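Beta-glucuronidase (Dictyoglomus thermophilum, PDB 6XXW) probably hydrolyses beta-D-glucuronides, releasing glucuronic acid, as a glycoside hydrolase of family 2. Local coordinates at residues A[482-485]-A[486-490]. Residues are numbered along the deposited sequence; the frame is centred on the assembly and turned at random.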
ATOM      1  N   ILE A 482     -21.265 -20.365  -0.442  1.00 20.89           N
ATOM      2  CA  ILE A 482     -21.458 -19.931  -1.831  1.00 22.86           C
ATOM      3  C   ILE A 482     -22.123 -21.022  -2.666  1.00 22.61           C
ATOM      4  O   ILE A 482     -23.137 -20.785  -3.338  1.00 22.99           O
ATOM      5  CB  ILE A 482     -20.110 -19.497  -2.438  1.00 22.13           C
ATOM      6  CG1 ILE A 482     -19.702 -18.129  -1.878  1.00 19.97           C
ATOM      7  CG2 ILE A 482     -20.158 -19.505  -3.986  1.00 20.78           C
ATOM      8  CD1 ILE A 482     -18.336 -17.666  -2.327  1.00 20.85           C
ATOM      9  N   GLU A 483     -21.547 -22.228  -2.662  1.00 23.12           N
ATOM     10  CA  GLU A 483     -22.046 -23.288  -3.535  1.00 26.08           C
ATOM     11  C   GLU A 483     -23.494 -23.652  -3.213  1.00 31.55           C
ATOM     12  O   GLU A 483     -24.320 -23.809  -4.122  1.00 31.71           O
ATOM     13  CB  GLU A 483     -21.142 -24.512  -3.423  1.00 28.98           C
ATOM     14  CG  GLU A 483     -19.777 -24.324  -4.093  1.00 31.66           C
ATOM     15  CD  GLU A 483     -18.735 -23.710  -3.166  1.00 36.06           C
ATOM     16  OE1 GLU A 483     -19.059 -23.392  -1.991  1.00 35.10           O
ATOM     17  OE2 GLU A 483     -17.583 -23.552  -3.619  1.00 37.98           O
ATOM     18  N   TYR A 484     -23.809 -23.793  -1.923  1.00 23.83           N
ATOM     19  CA  TYR A 484     -25.175 -24.061  -1.475  1.00 26.33           C
ATOM     20  C   TYR A 484     -26.141 -22.994  -1.976  1.00 28.73           C
ATOM     21  O   TYR A 484     -27.157 -23.301  -2.607  1.00 27.39           O
ATOM     22  CB  TYR A 484     -25.188 -24.123   0.056  1.00 31.65           C
ATOM     23  CG  TYR A 484     -26.483 -24.564   0.717  1.00 35.43           C
ATOM     24  CD1 TYR A 484     -26.708 -25.905   1.026  1.00 41.85           C
ATOM     25  CD2 TYR A 484     -27.460 -23.639   1.077  1.00 34.75           C
ATOM     26  CE1 TYR A 484     -27.887 -26.317   1.653  1.00 48.56           C
ATOM     27  CE2 TYR A 484     -28.646 -24.041   1.702  1.00 40.33           C
ATOM     28  CZ  TYR A 484     -28.850 -25.382   1.989  1.00 48.48           C
ATOM     29  OH  TYR A 484     -30.015 -25.795   2.612  1.00 44.93           O
ATOM     30  N   GLN A 485     -25.828 -21.726  -1.716  1.00 20.53           N
ATOM     31  CA  GLN A 485     -26.791 -20.666  -1.994  1.00 21.76           C
ATOM     32  C   GLN A 485     -26.890 -20.357  -3.484  1.00 22.18           C
ATOM     33  O   GLN A 485     -27.992 -20.159  -4.013  1.00 23.03           O
ATOM     34  CB  GLN A 485     -26.412 -19.412  -1.209  1.00 23.40           C
ATOM     35  CG  GLN A 485     -26.355 -19.628   0.296  1.00 22.78           C
ATOM     36  CD  GLN A 485     -25.960 -18.377   1.050  1.00 22.86           C
ATOM     37  OE1 GLN A 485     -25.278 -17.510   0.510  1.00 22.14           O
ATOM     38  NE2 GLN A 485     -26.389 -18.275   2.308  1.00 22.63           N
ATOM     39  N   LEU A 486     -25.758 -20.321  -4.182  1.00 19.06           N
ATOM     40  CA  LEU A 486     -25.786 -19.871  -5.566  1.00 21.68           C
ATOM     41  C   LEU A 486     -26.438 -20.905  -6.466  1.00 24.07           C
ATOM     42  O   LEU A 486     -27.224 -20.549  -7.354  1.00 21.55           O
ATOM     43  CB  LEU A 486     -24.374 -19.545  -6.052  1.00 16.35           C
ATOM     44  CG  LEU A 486     -24.329 -19.002  -7.486  1.00 18.40           C
ATOM     45  CD1 LEU A 486     -25.107 -17.698  -7.600  1.00 21.36           C
ATOM     46  CD2 LEU A 486     -22.871 -18.832  -7.955  1.00 16.09           C
ATOM     47  N   GLU A 487     -26.140 -22.191  -6.252  1.00 21.08           N
ATOM     48  CA  GLU A 487     -26.747 -23.211  -7.104  1.00 21.44           C
ATOM     49  C   GLU A 487     -28.256 -23.268  -6.906  1.00 20.53           C
ATOM     50  O   GLU A 487     -29.010 -23.335  -7.883  1.00 23.82           O
ATOM     51  CB  GLU A 487     -26.133 -24.586  -6.840  1.00 26.13           C
ATOM     52  CG  GLU A 487     -26.913 -25.700  -7.537  1.00 32.11           C
ATOM     53  CD  GLU A 487     -26.085 -26.943  -7.809  1.00 39.79           C
ATOM     54  OE1 GLU A 487     -26.598 -27.850  -8.496  1.00 37.67           O
ATOM     55  OE2 GLU A 487     -24.930 -27.024  -7.334  1.00 39.48           O
ATOM     56  N   ARG A 488     -28.716 -23.242  -5.653  1.00 22.68           N
ATOM     57  CA  ARG A 488     -30.152 -23.227  -5.391  1.00 23.16           C
ATOM     58  C   ARG A 488     -30.825 -22.021  -6.036  1.00 22.95           C
ATOM     59  O   ARG A 488     -31.914 -22.139  -6.612  1.00 23.45           O
ATOM     60  CB  ARG A 488     -30.416 -23.224  -3.884  1.00 23.76           C
ATOM     61  CG  ARG A 488     -30.169 -24.564  -3.204  1.00 32.87           C
ATOM     62  CD  ARG A 488     -29.887 -24.396  -1.707  1.00 40.85           C
ATOM     63  NE  ARG A 488     -31.084 -24.039  -0.959  1.00 53.51           N
ATOM     64  CZ  ARG A 488     -31.965 -24.926  -0.505  1.00 60.76           C
ATOM     65  NH1 ARG A 488     -31.776 -26.221  -0.732  1.00 64.06           N
ATOM     66  NH2 ARG A 488     -33.033 -24.521   0.168  1.00 53.34           N
ATOM     67  N   ASP A 489     -30.205 -20.847  -5.925  1.00 22.80           N
ATOM     68  CA  ASP A 489     -30.808 -19.636  -6.471  1.00 19.55           C
ATOM     69  C   ASP A 489     -30.924 -19.717  -7.984  1.00 20.86           C
ATOM     70  O   ASP A 489     -32.010 -19.520  -8.545  1.00 18.44           O
ATOM     71  CB  ASP A 489     -29.988 -18.412  -6.061  1.00 22.82           C
ATOM     72  CG  ASP A 489     -30.690 -17.107  -6.391  1.00 24.43           C
ATOM     73  OD1 ASP A 489     -31.920 -17.037  -6.222  1.00 33.34           O
ATOM     74  OD2 ASP A 489     -30.016 -16.151  -6.799  1.00 30.89           O
ATOM     75  N   LEU A 490     -29.817 -20.035  -8.665  1.00 20.23           N
ATOM     76  CA  LEU A 490     -29.827 -20.030 -10.122  1.00 20.10           C
ATOM     77  C   LEU A 490     -30.751 -21.099 -10.690  1.00 23.04           C
ATOM     78  O   LEU A 490     -31.365 -20.878 -11.740  1.00 22.63           O
ATOM     79  CB  LEU A 490     -28.411 -20.200 -10.669  1.00 17.37           C
ATOM     80  CG  LEU A 490     -27.489 -19.016 -10.365  1.00 19.86           C
ATOM     81  CD1 LEU A 490     -26.088 -19.269 -10.879  1.00 22.29           C
ATOM     82  CD2 LEU A 490     -28.063 -17.727 -10.954  1.00 22.05           C
TER
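One face of the Tyr484 ring is covered by the side chain of Arg488, one helical turn further on. Arg488 CD sits 3.8 Å from the centroid of the Tyr484 ring, 19° off its normal, a CH-pi contact shifted toward the rim on the CE2 side. Beyond it the guanidinium continues over the outer end of the ring, the two planes only 12° apart, and Arg488 NE comes to 3.6 Å from Tyr484 CE2. Tyr484 OH in turn lies over the centre of one guanidinium face, 3.8 Å from Arg488 CZ, a face-on approach and not a hydrogen bond. Two torsions bring the pair together: the ring leaves the backbone with CG opposite the Tyr484 N (chi1 -173°), and the arginine chain bends at chi3 to lay its end along the ring. Arg488 NH2 then reaches the Glu161 carbonyl of the second subunit, and Met162 of that subunit packs on Tyr484, so the pair forms part of a subunit interface. Beneath the side chains run the i to i+4 bonds of an alpha-helix. Leu486 N to Ile482 O is short and straight at 2.8 Å, while Arg488 N to Tyr484 O, at 3.4 Å, is weak. The acidic groups each have a basic partner: Glu483 pairs with Arg533, Glu487 with Arg540 and Arg491, and Asp489 with Arg468. All this is the first part of helix 482-497, which links the parallel strands 463-467 and 501-505 in a beta-alpha-beta unit of the TIM barrel. Ile482 and Leu486 pack on Phe534, and Leu490 on Leu538, of the neighbouring helix 524-538.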